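CDP-glucose-4,6-dehydratase (Yersinia pseudotuberculosis, PDB 1RKX) catalyses the NAD-dependent 4,6-dehydration of CDP-D-glucose to CDP-4-dehydro-6-deoxy-D-glucose. Local coordinates at residues C[81-87]-C[124-130]; C[225-231]-C[297-303]; C[317-321]-C[352-356]. All blocks are in the same frame, centred on the assembly; numbering follows the deposited sequence.

Interaction 1. Residues C[81-87]-C[124-130]; sequences PEIVFHM and VKAVVNI. With NAD (nicotinamide-adenine-dinucleotide), chain G.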
loop_
_atom_site.group_PDB
_atom_site.type_symbol
_atom_site.label_atom_id
_atom_site.label_comp_id
_atom_site.label_asym_id
_atom_site.label_seq_id
_atom_site.Cartn_x
_atom_site.Cartn_y
_atom_site.Cartn_z
ATOM N N PRO C 81 5.786 34.126 20.761
ATOM C CA PRO C 81 6.684 33.698 19.682
ATOM C C PRO C 81 6.016 33.690 18.308
ATOM O O PRO C 81 4.801 33.547 18.201
ATOM C CB PRO C 81 7.084 32.292 20.119
ATOM C CG PRO C 81 5.803 31.788 20.719
ATOM C CD PRO C 81 5.371 32.975 21.582
ATOM N N GLU C 82 6.824 33.846 17.262
ATOM C CA GLU C 82 6.325 33.819 15.889
ATOM C C GLU C 82 6.708 32.456 15.323
ATOM O O GLU C 82 6.111 31.973 14.363
ATOM C CB GLU C 82 7.009 34.874 15.027
ATOM C CG GLU C 82 7.033 36.274 15.575
ATOM C CD GLU C 82 7.952 37.153 14.748
ATOM O OE1 GLU C 82 7.627 37.386 13.561
ATOM O OE2 GLU C 82 9.002 37.584 15.281
ATOM N N ILE C 83 7.732 31.861 15.920
ATOM C CA ILE C 83 8.227 30.562 15.489
ATOM C C ILE C 83 8.467 29.667 16.697
ATOM O O ILE C 83 9.040 30.099 17.704
ATOM C CB ILE C 83 9.549 30.708 14.703
ATOM C CG1 ILE C 83 9.338 31.619 13.490
ATOM C CG2 ILE C 83 10.037 29.334 14.240
ATOM C CD1 ILE C 83 10.619 31.949 12.735
ATOM N N VAL C 84 8.037 28.414 16.588
ATOM C CA VAL C 84 8.202 27.462 17.672
ATOM C C VAL C 84 8.843 26.157 17.208
ATOM O O VAL C 84 8.452 25.593 16.189
ATOM C CB VAL C 84 6.845 27.101 18.315
ATOM C CG1 VAL C 84 7.057 26.034 19.391
ATOM C CG2 VAL C 84 6.192 28.345 18.907
ATOM N N PHE C 85 9.834 25.694 17.961
ATOM C CA PHE C 85 10.498 24.422 17.690
ATOM C C PHE C 85 10.247 23.567 18.926
ATOM O O PHE C 85 10.715 23.899 20.023
ATOM C CB PHE C 85 12.008 24.594 17.508
ATOM C CG PHE C 85 12.400 25.242 16.211
ATOM C CD1 PHE C 85 12.625 26.616 16.144
ATOM C CD2 PHE C 85 12.568 24.477 15.057
ATOM C CE1 PHE C 85 13.019 27.220 14.943
ATOM C CE2 PHE C 85 12.960 25.067 13.849
ATOM C CZ PHE C 85 13.187 26.444 13.793
ATOM N N HIS C 86 9.500 22.479 18.761
ATOM C CA HIS C 86 9.204 21.598 19.883
ATOM C C HIS C 86 10.154 20.410 19.878
ATOM O O HIS C 86 9.989 19.477 19.089
ATOM C CB HIS C 86 7.744 21.128 19.806
ATOM C CG HIS C 86 7.354 20.157 20.882
ATOM N ND1 HIS C 86 7.643 20.362 22.214
ATOM C CD2 HIS C 86 6.687 18.979 20.819
ATOM C CE1 HIS C 86 7.174 19.351 22.926
ATOM N NE2 HIS C 86 6.588 18.499 22.103
ATOM N N MET C 87 11.156 20.451 20.753
ATOM C CA MET C 87 12.122 19.368 20.837
ATOM C C MET C 87 12.131 18.634 22.168
ATOM O O MET C 87 12.826 17.632 22.316
ATOM C CB MET C 87 13.528 19.882 20.525
ATOM C CG MET C 87 13.720 20.216 19.057
ATOM S SD MET C 87 15.446 20.243 18.554
ATOM C CE MET C 87 15.869 21.879 19.004
ATOM N N VAL C 124 1.458 32.745 16.237
ATOM C CA VAL C 124 2.547 31.865 15.830
ATOM C C VAL C 124 2.414 31.580 14.336
ATOM O O VAL C 124 1.378 31.099 13.871
ATOM C CB VAL C 124 2.527 30.546 16.620
ATOM C CG1 VAL C 124 3.678 29.660 16.171
ATOM C CG2 VAL C 124 2.639 30.837 18.122
ATOM N N LYS C 125 3.471 31.878 13.586
ATOM C CA LYS C 125 3.472 31.696 12.139
ATOM C C LYS C 125 4.002 30.333 11.691
ATOM O O LYS C 125 3.517 29.763 10.709
ATOM C CB LYS C 125 4.306 32.805 11.480
ATOM C CG LYS C 125 3.795 34.229 11.725
ATOM C CD LYS C 125 2.984 34.744 10.545
ATOM C CE LYS C 125 1.733 33.913 10.332
ATOM N NZ LYS C 125 1.089 34.134 9.006
ATOM N N ALA C 126 4.994 29.815 12.405
ATOM C CA ALA C 126 5.582 28.526 12.051
ATOM C C ALA C 126 5.832 27.639 13.260
ATOM O O ALA C 126 6.390 28.076 14.269
ATOM C CB ALA C 126 6.890 28.738 11.291
ATOM N N VAL C 127 5.417 26.381 13.148
ATOM C CA VAL C 127 5.611 25.419 14.220
ATOM C C VAL C 127 6.316 24.198 13.638
ATOM O O VAL C 127 5.843 23.588 12.671
ATOM C CB VAL C 127 4.265 24.966 14.837
ATOM C CG1 VAL C 127 4.521 23.965 15.979
ATOM C CG2 VAL C 127 3.492 26.171 15.353
ATOM N N VAL C 128 7.457 23.855 14.219
ATOM C CA VAL C 128 8.218 22.705 13.775
ATOM C C VAL C 128 8.295 21.738 14.944
ATOM O O VAL C 128 9.008 21.970 15.921
ATOM C CB VAL C 128 9.636 23.100 13.333
ATOM C CG1 VAL C 128 10.450 21.845 13.025
ATOM C CG2 VAL C 128 9.560 23.984 12.094
ATOM N N ASN C 129 7.537 20.657 14.838
ATOM C CA ASN C 129 7.499 19.659 15.886
ATOM C C ASN C 129 8.433 18.496 15.583
ATOM O O ASN C 129 8.229 17.754 14.626
ATOM C CB ASN C 129 6.062 19.159 16.063
ATOM C CG ASN C 129 5.973 17.989 17.009
ATOM O OD1 ASN C 129 6.826 17.822 17.881
ATOM N ND2 ASN C 129 4.930 17.177 16.857
ATOM N N ILE C 130 9.461 18.352 16.407
ATOM C CA ILE C 130 10.431 17.278 16.257
ATOM C C ILE C 130 9.861 15.991 16.846
ATOM O O ILE C 130 9.588 15.904 18.049
ATOM C CB ILE C 130 11.761 17.597 16.985
ATOM C CG1 ILE C 130 12.555 18.646 16.204
ATOM C CG2 ILE C 130 12.602 16.333 17.131
ATOM C CD1 ILE C 130 11.877 19.994 16.114
HETATM P PA NAD G . 18.187 15.274 25.061
HETATM O O1A NAD G . 17.835 14.326 26.140
HETATM O O2A NAD G . 19.579 15.797 25.045
HETATM O O5B NAD G . 17.190 16.535 25.068
HETATM C C5B NAD G . 15.825 16.345 25.512
HETATM C C4B NAD G . 15.221 17.661 26.004
HETATM O O4B NAD G . 13.895 17.261 26.417
HETATM C C3B NAD G . 15.905 18.199 27.252
HETATM O O3B NAD G . 16.168 19.598 27.020
HETATM C C2B NAD G . 14.882 17.922 28.338
HETATM O O2B NAD G . 14.984 18.827 29.473
HETATM C C1B NAD G . 13.590 18.003 27.567
HETATM N N9A NAD G . 12.484 17.362 28.261
HETATM C C8A NAD G . 12.280 16.023 28.463
HETATM N N7A NAD G . 11.173 15.753 29.150
HETATM C C5A NAD G . 10.631 16.997 29.409
HETATM C C6A NAD G . 9.463 17.385 30.101
HETATM N N6A NAD G . 8.596 16.580 30.679
HETATM N N1A NAD G . 9.196 18.726 30.188
HETATM C C2A NAD G . 10.083 19.594 29.598
HETATM N N3A NAD G . 11.192 19.349 28.934
HETATM C C4A NAD G . 11.421 18.009 28.869
HETATM O O3 NAD G . 17.843 14.604 23.694
HETATM P PN NAD G . 18.038 15.133 22.158
HETATM O O1N NAD G . 18.982 14.182 21.564
HETATM O O2N NAD G . 18.552 16.525 22.206
HETATM O O5D NAD G . 16.596 14.937 21.536
HETATM C C5D NAD G . 15.918 16.113 21.081
HETATM C C4D NAD G . 14.596 15.735 20.442
HETATM O O4D NAD G . 14.963 14.969 19.247
HETATM C C3D NAD G . 13.644 14.815 21.207
HETATM O O3D NAD G . 12.297 15.120 20.795
HETATM C C2D NAD G . 14.070 13.436 20.719
HETATM O O2D NAD G . 13.017 12.480 20.930
HETATM C C1D NAD G . 14.320 13.715 19.261
HETATM N N1N NAD G . 15.158 12.695 18.640
HETATM C C2N NAD G . 16.548 12.625 18.846
HETATM C C3N NAD G . 17.385 11.619 18.122
HETATM C C7N NAD G . 18.841 11.649 18.351
HETATM O O7N NAD G . 19.521 10.822 17.724
HETATM N N7N NAD G . 19.445 12.517 19.189
HETATM C C4N NAD G . 16.693 10.573 17.277
HETATM C C5N NAD G . 15.214 10.776 17.190
HETATM C C6N NAD G . 14.534 11.728 17.794
#

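Interaction 2. Residues C[225-231]-C[297-303]; sequences NPHAIRP and PHEAHYL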
loop_
_atom_site.group_PDB
_atom_site.type_symbol
_atom_site.label_atom_id
_atom_site.label_comp_id
_atom_site.label_asym_id
_atom_site.label_seq_id
_atom_site.Cartn_x
_atom_site.Cartn_y
_atom_site.Cartn_z
ATOM N N ASN C 225 28.941 -5.167 18.227
ATOM C CA ASN C 225 28.644 -5.526 16.847
ATOM C C ASN C 225 29.346 -4.562 15.902
ATOM O O ASN C 225 28.841 -3.479 15.612
ATOM C CB ASN C 225 27.136 -5.514 16.583
ATOM C CG ASN C 225 26.798 -5.841 15.137
ATOM O OD1 ASN C 225 27.456 -6.670 14.505
ATOM N ND2 ASN C 225 25.763 -5.200 14.610
ATOM N N PRO C 226 30.528 -4.958 15.404
ATOM C CA PRO C 226 31.356 -4.172 14.485
ATOM C C PRO C 226 30.710 -3.925 13.129
ATOM O O PRO C 226 31.147 -3.053 12.380
ATOM C CB PRO C 226 32.621 -5.013 14.373
ATOM C CG PRO C 226 32.075 -6.404 14.444
ATOM C CD PRO C 226 31.109 -6.298 15.601
ATOM N N HIS C 227 29.667 -4.689 12.819
ATOM C CA HIS C 227 28.983 -4.554 11.536
ATOM C C HIS C 227 27.737 -3.687 11.599
ATOM O O HIS C 227 27.134 -3.388 10.567
ATOM C CB HIS C 227 28.598 -5.932 11.008
ATOM C CG HIS C 227 29.756 -6.867 10.872
ATOM N ND1 HIS C 227 30.815 -6.620 10.026
ATOM C CD2 HIS C 227 30.025 -8.046 11.479
ATOM C CE1 HIS C 227 31.687 -7.609 10.116
ATOM N NE2 HIS C 227 31.231 -8.488 10.991
ATOM N N ALA C 228 27.347 -3.294 12.806
ATOM C CA ALA C 228 26.157 -2.472 12.987
ATOM C C ALA C 228 26.244 -1.205 12.150
ATOM O O ALA C 228 27.254 -0.498 12.176
ATOM C CB ALA C 228 25.976 -2.123 14.466
ATOM N N ILE C 229 25.178 -0.933 11.404
ATOM C CA ILE C 229 25.109 0.244 10.547
ATOM C C ILE C 229 23.919 1.115 10.924
ATOM O O ILE C 229 22.823 0.616 11.190
ATOM C CB ILE C 229 24.969 -0.152 9.063
ATOM C CG1 ILE C 229 26.225 -0.882 8.597
ATOM C CG2 ILE C 229 24.725 1.087 8.209
ATOM C CD1 ILE C 229 26.130 -1.413 7.182
ATOM N N ARG C 230 24.147 2.422 10.945
ATOM C CA ARG C 230 23.106 3.384 11.273
ATOM C C ARG C 230 23.385 4.625 10.427
ATOM O O ARG C 230 24.544 4.977 10.200
ATOM C CB ARG C 230 23.172 3.748 12.759
ATOM C CG ARG C 230 23.001 2.574 13.725
ATOM C CD ARG C 230 21.536 2.207 13.907
ATOM N NE ARG C 230 21.353 1.116 14.866
ATOM C CZ ARG C 230 21.573 -0.170 14.599
ATOM N NH1 ARG C 230 21.984 -0.549 13.394
ATOM N NH2 ARG C 230 21.378 -1.082 15.544
ATOM N N PRO C 231 22.330 5.280 9.919
ATOM C CA PRO C 231 22.561 6.478 9.108
ATOM C C PRO C 231 22.969 7.666 9.978
ATOM O O PRO C 231 22.195 8.598 10.186
ATOM C CB PRO C 231 21.221 6.681 8.404
ATOM C CG PRO C 231 20.237 6.125 9.374
ATOM C CD PRO C 231 20.914 4.876 9.879
ATOM N N PRO C 297 24.943 -10.806 17.054
ATOM C CA PRO C 297 24.143 -11.152 15.874
ATOM C C PRO C 297 24.126 -10.055 14.816
ATOM O O PRO C 297 24.090 -8.869 15.138
ATOM C CB PRO C 297 22.758 -11.402 16.463
ATOM C CG PRO C 297 22.711 -10.426 17.597
ATOM C CD PRO C 297 24.077 -10.609 18.229
ATOM N N HIS C 298 24.154 -10.462 13.552
ATOM C CA HIS C 298 24.133 -9.522 12.440
ATOM C C HIS C 298 22.697 -9.140 12.103
ATOM O O HIS C 298 21.772 -9.932 12.295
ATOM C CB HIS C 298 24.800 -10.137 11.209
ATOM C CG HIS C 298 26.264 -10.398 11.381
ATOM N ND1 HIS C 298 27.056 -10.893 10.366
ATOM C CD2 HIS C 298 27.082 -10.228 12.447
ATOM C CE1 HIS C 298 28.298 -11.015 10.799
ATOM N NE2 HIS C 298 28.341 -10.619 12.059
ATOM N N GLU C 299 22.519 -7.922 11.602
ATOM C CA GLU C 299 21.198 -7.426 11.232
ATOM C C GLU C 299 21.071 -7.388 9.712
ATOM O O GLU C 299 21.965 -6.903 9.018
ATOM C CB GLU C 299 20.982 -6.024 11.801
ATOM C CG GLU C 299 21.248 -5.912 13.293
ATOM C CD GLU C 299 21.005 -4.513 13.823
ATOM O OE1 GLU C 299 21.604 -3.558 13.285
ATOM O OE2 GLU C 299 20.217 -4.368 14.780
ATOM N N ALA C 300 19.960 -7.902 9.198
ATOM C CA ALA C 300 19.727 -7.919 7.758
ATOM C C ALA C 300 19.429 -6.517 7.232
ATOM O O ALA C 300 19.665 -6.214 6.060
ATOM C CB ALA C 300 18.568 -8.856 7.428
ATOM N N HIS C 301 18.918 -5.660 8.106
ATOM C CA HIS C 301 18.575 -4.302 7.707
ATOM C C HIS C 301 18.616 -3.340 8.884
ATOM O O HIS C 301 18.666 -3.749 10.044
ATOM C CB HIS C 301 17.170 -4.282 7.116
ATOM C CG HIS C 301 16.131 -4.822 8.048
ATOM N ND1 HIS C 301 15.914 -6.173 8.217
ATOM C CD2 HIS C 301 15.302 -4.197 8.916
ATOM C CE1 HIS C 301 14.998 -6.356 9.151
ATOM N NE2 HIS C 301 14.611 -5.173 9.592
ATOM N N TYR C 302 18.582 -2.051 8.564
ATOM C CA TYR C 302 18.583 -0.999 9.570
ATOM C C TYR C 302 17.596 0.080 9.127
ATOM O O TYR C 302 17.405 0.309 7.934
ATOM C CB TYR C 302 19.989 -0.411 9.728
ATOM C CG TYR C 302 20.626 0.035 8.434
ATOM C CD1 TYR C 302 20.435 1.328 7.945
ATOM C CD2 TYR C 302 21.418 -0.842 7.689
ATOM C CE1 TYR C 302 21.022 1.738 6.746
ATOM C CE2 TYR C 302 22.005 -0.443 6.489
ATOM C CZ TYR C 302 21.804 0.848 6.026
ATOM O OH TYR C 302 22.388 1.247 4.848
ATOM N N LEU C 303 16.966 0.718 10.103
ATOM C CA LEU C 303 15.980 1.773 9.872
ATOM C C LEU C 303 16.605 2.988 9.198
ATOM O O LEU C 303 17.599 3.526 9.678
ATOM C CB LEU C 303 15.367 2.190 11.216
ATOM C CG LEU C 303 14.130 3.095 11.303
ATOM C CD1 LEU C 303 14.376 4.420 10.597
ATOM C CD2 LEU C 303 12.941 2.379 10.700
HETATM O O HOH W 1 24.576 -5.977 12.107
HETATM O O HOH W 2 23.296 -3.248 11.084
#

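Interaction 3. Residues C[317-321]-C[352-356]; sequences HPRWN and NYMNT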
loop_
_atom_site.group_PDB
_atom_site.type_symbol
_atom_site.label_atom_id
_atom_site.label_comp_id
_atom_site.label_asym_id
_atom_site.label_seq_id
_atom_site.Cartn_x
_atom_site.Cartn_y
_atom_site.Cartn_z
ATOM N N HIS C 317 19.848 19.647 1.572
ATOM C CA HIS C 317 20.890 18.681 1.251
ATOM C C HIS C 317 21.948 18.632 2.354
ATOM O O HIS C 317 22.373 19.673 2.862
ATOM C CB HIS C 317 21.559 19.056 -0.072
ATOM C CG HIS C 317 22.240 20.389 -0.042
ATOM N ND1 HIS C 317 21.562 21.567 0.184
ATOM C CD2 HIS C 317 23.545 20.728 -0.184
ATOM C CE1 HIS C 317 22.417 22.574 0.181
ATOM N NE2 HIS C 317 23.627 22.092 -0.040
ATOM N N PRO C 318 22.374 17.421 2.753
ATOM C CA PRO C 318 23.395 17.315 3.798
ATOM C C PRO C 318 24.693 17.935 3.283
ATOM O O PRO C 318 24.893 18.040 2.072
ATOM C CB PRO C 318 23.498 15.809 4.033
ATOM C CG PRO C 318 23.088 15.220 2.721
ATOM C CD PRO C 318 21.925 16.088 2.319
ATOM N N ARG C 319 25.574 18.334 4.191
ATOM C CA ARG C 319 26.815 18.988 3.794
ATOM C C ARG C 319 28.094 18.252 4.156
ATOM O O ARG C 319 29.120 18.446 3.502
ATOM C CB ARG C 319 26.874 20.394 4.401
ATOM C CG ARG C 319 25.636 21.219 4.154
ATOM C CD ARG C 319 25.788 22.627 4.701
ATOM N NE ARG C 319 24.534 23.357 4.574
ATOM C CZ ARG C 319 24.414 24.674 4.685
ATOM N NH1 ARG C 319 25.484 25.425 4.928
ATOM N NH2 ARG C 319 23.221 25.237 4.550
ATOM N N TRP C 320 28.045 17.412 5.187
ATOM C CA TRP C 320 29.236 16.681 5.615
ATOM C C TRP C 320 29.121 15.163 5.542
ATOM O O TRP C 320 28.139 14.584 6.009
ATOM C CB TRP C 320 29.604 17.042 7.057
ATOM C CG TRP C 320 29.943 18.482 7.301
ATOM C CD1 TRP C 320 30.291 19.423 6.369
ATOM C CD2 TRP C 320 30.018 19.130 8.574
ATOM N NE1 TRP C 320 30.579 20.619 6.989
ATOM C CE2 TRP C 320 30.420 20.466 8.343
ATOM C CE3 TRP C 320 29.787 18.712 9.894
ATOM C CZ2 TRP C 320 30.597 21.388 9.384
ATOM C CZ3 TRP C 320 29.963 19.628 10.929
ATOM C CH2 TRP C 320 30.366 20.952 10.664
ATOM N N ASN C 321 30.130 14.515 4.965
ATOM C CA ASN C 321 30.120 13.063 4.902
ATOM C C ASN C 321 30.440 12.638 6.330
ATOM O O ASN C 321 30.732 13.488 7.174
ATOM C CB ASN C 321 31.184 12.543 3.930
ATOM C CG ASN C 321 32.575 13.036 4.265
ATOM O OD1 ASN C 321 33.073 12.825 5.368
ATOM N ND2 ASN C 321 33.212 13.696 3.307
ATOM N N ASN C 352 31.399 27.179 10.566
ATOM C CA ASN C 352 32.081 26.286 9.636
ATOM C C ASN C 352 31.050 25.527 8.811
ATOM O O ASN C 352 31.226 25.330 7.609
ATOM C CB ASN C 352 32.961 25.294 10.399
ATOM C CG ASN C 352 34.230 25.929 10.930
ATOM O OD1 ASN C 352 34.900 25.374 11.801
ATOM N ND2 ASN C 352 34.575 27.096 10.396
ATOM N N TYR C 353 29.970 25.103 9.463
ATOM C CA TYR C 353 28.916 24.369 8.775
ATOM C C TYR C 353 28.235 25.259 7.743
ATOM O O TYR C 353 28.094 24.879 6.581
ATOM C CB TYR C 353 27.861 23.879 9.770
ATOM C CG TYR C 353 26.804 23.014 9.128
ATOM C CD1 TYR C 353 27.015 21.649 8.944
ATOM C CD2 TYR C 353 25.609 23.566 8.663
ATOM C CE1 TYR C 353 26.065 20.854 8.310
ATOM C CE2 TYR C 353 24.653 22.780 8.030
ATOM C CZ TYR C 353 24.891 21.423 7.857
ATOM O OH TYR C 353 23.957 20.638 7.225
ATOM N N MET C 354 27.799 26.438 8.169
ATOM C CA MET C 354 27.123 27.346 7.254
ATOM C C MET C 354 27.984 27.764 6.078
ATOM O O MET C 354 27.472 27.962 4.979
ATOM C CB MET C 354 26.630 28.591 7.989
ATOM C CG MET C 354 25.445 28.331 8.901
ATOM S SD MET C 354 24.390 29.782 9.066
ATOM C CE MET C 354 25.282 30.704 10.329
ATOM N N ASN C 355 29.290 27.894 6.304
ATOM C CA ASN C 355 30.208 28.297 5.244
ATOM C C ASN C 355 30.658 27.146 4.349
ATOM O O ASN C 355 31.275 27.376 3.308
ATOM C CB ASN C 355 31.440 28.986 5.837
ATOM C CG ASN C 355 31.108 30.312 6.492
ATOM O OD1 ASN C 355 30.427 31.151 5.905
ATOM N ND2 ASN C 355 31.598 30.513 7.708
ATOM N N THR C 356 30.364 25.911 4.748
ATOM C CA THR C 356 30.746 24.756 3.938
ATOM C C THR C 356 30.017 24.854 2.605
ATOM O O THR C 356 28.793 24.738 2.549
ATOM C CB THR C 356 30.376 23.428 4.627
ATOM O OG1 THR C 356 31.119 23.304 5.846
ATOM C CG2 THR C 356 30.708 22.247 3.724
#

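Interaction 1. Residues C[81-87]-C[124-130]
Phe85 and Val128, directly opposite each other on adjacent parallel strands of the Rossmann sheet, set their side chains alongside one another and pointing the same way. Val128 approaches the Phe85 ring obliquely, with CD2 3.7 Å from Val128 CB and CE2 near its CG2 methyl. The strand axes 4.7 Å apart, at 5° to each other, give the parallel ladder that fixes this pairing. Its backbone hydrogen bonds run from Val84 N to Ala126 O, from Val128 N to Val84 O (2.8 Å), from His86 N to Val128 O and from Ile130 N to His86 O. Where the strands begin, one oxygen is gripped twice: Glu82 O accepts from Ala126 N in its carbonyl plane and from Lys125 N at a tilt.

Val84 and Val124 cross at about a right angle on the face that also carries His86, Val84 CG2 lying 3.9 Å from Val124 CG1. At the C-terminal ends the packing tightens. A chi1 of -74° places Ile130 CG1 beside its backbone N, and the chi2 of 64° then folds CD1 back, so that both carbons lie 3.5 Å from Met87 CG, closer than usual. The same chi1 sets CG2 anti to the backbone N, where it lies 3.5 Å from O4D of the NAD nicotinamide ribose. Met87 O takes a hydrogen bond from NAD O3D at 3.0 Å, so Met87, just past its strand, and Ile130, at the end of its own, line the cofactor pocket.

Strand 11-15 continues the sheet beyond 83-86, and Thr15 OG1 bonds His86 ND1; strand 187-192 continues it beyond 126-130. Helices 20-31 and 236-251 pack on the face bearing Phe85, through Leu25 and Ala246.

Interaction 2. Residues C[225-231]-C[297-303]
A type I beta turn, Asn225 to Ala228, leads into strand 229-234, and the loop 297-303 lies along this surface element, in a part of the extended short-chain dehydrogenase/reductase fold away from the Rossmann sheet. At the strand's start Ile229 CG2 sits over one face of the Tyr302 ring, 3.7 Å from its centroid and 17° off the normal, a CH-pi contact. A chi1 of 52°, with CG between backbone N and carbonyl carbon, turns the ring under that methyl. Pro231 CD approaches the ring obliquely.

The polar link is a salt bridge: Arg230 NH1 reaches the syn lone pair of Glu299 OE1 at 3.0 Å, nearly in the guanidinium plane. NH1 also bonds Ile229 O at 2.6 Å, from above the carbonyl plane; it is thus shared between two acceptors, which limits the turning of the guanidinium. Water 2 donates to Glu299 OE1 and accepts from Ile229 N; water 1 joins Asn225 ND2 to Glu299 N. His227 turns an edge to the face of His298, although His298 is poorly ordered.

Helix 272-283 meets the turn through Lys273 and Val272, Asp266 bonds Tyr302 OH, and Met312, in helix 308-314 of the second subunit, packs on Tyr302.

Interaction 3. Residues C[317-321]-C[352-356]
Arg319 and Thr356 mark the nearest backbone approach, their CA atoms 7.0 Å apart, where the irregular segment 317-321 passes the end of helix 342-355. The former is a connection between helices 308-314 and 322-338, with Asn321 as N-cap of the latter; the arrangement is a loop packed on a helix C-terminus by side chains.

Arg319 is extended from CG to NE and crosses Tyr353 at about a right angle. Its CD lies over the phenol face, 3.8 Å from the centroid, in a CH-pi contact, and its guanidinium continues over the ring rim, the two planes only 18° apart. This path delivers NH1 to the carbonyls of the last helical turn: it bonds Tyr353 O at 3.1 Å and, weakly, Met354 O. Tyr353 O also accepts from Thr356 N, and the two donors arrive from opposite faces of its plane. The arginine's charge probably interacts favourably with the negative end of the helix dipole.

On its edge Tyr353 meets Trp320, whose face receives it in an edge-to-face pair, six-membered ring to phenol centroids 5.0 Å apart and planes at 73°. Tyr353 therefore has Arg319 over its face and Trp320 at its edge, while its hydroxyl is held by Glu237 and Ser240 of helix 236-251. Tyr328 stacks on the indole.

In the indole plane, Trp320 NE1 donates to Thr356 OG1 at 3.0 Å, almost straight at 168°, and Thr356 OG1 in turn donates a hydrogen bond to Asn352 O at 2.7 Å.

The three contacts do not touch. Interactions 1 and 2 lie on opposite sides of the chain's centre, their centres about 34 Å apart; interaction 3 is about 24 Å from interaction 1 and 26 Å from interaction 2, centre to centre, with nearest atoms about 9 Å apart in the latter pair. Only interaction 1 meets the NAD directly. The Leu303 side chain of interaction 2 stops about 9 Å from the cofactor, and the Trp320 side chain of interaction 3 is about 11 Å from those of the NAD-binding residues Phe20 and Val196. Helix 236-251 connects them: it follows strand 229-234 of interaction 2, supplies Glu237 to interaction 3 and packs on interaction 1.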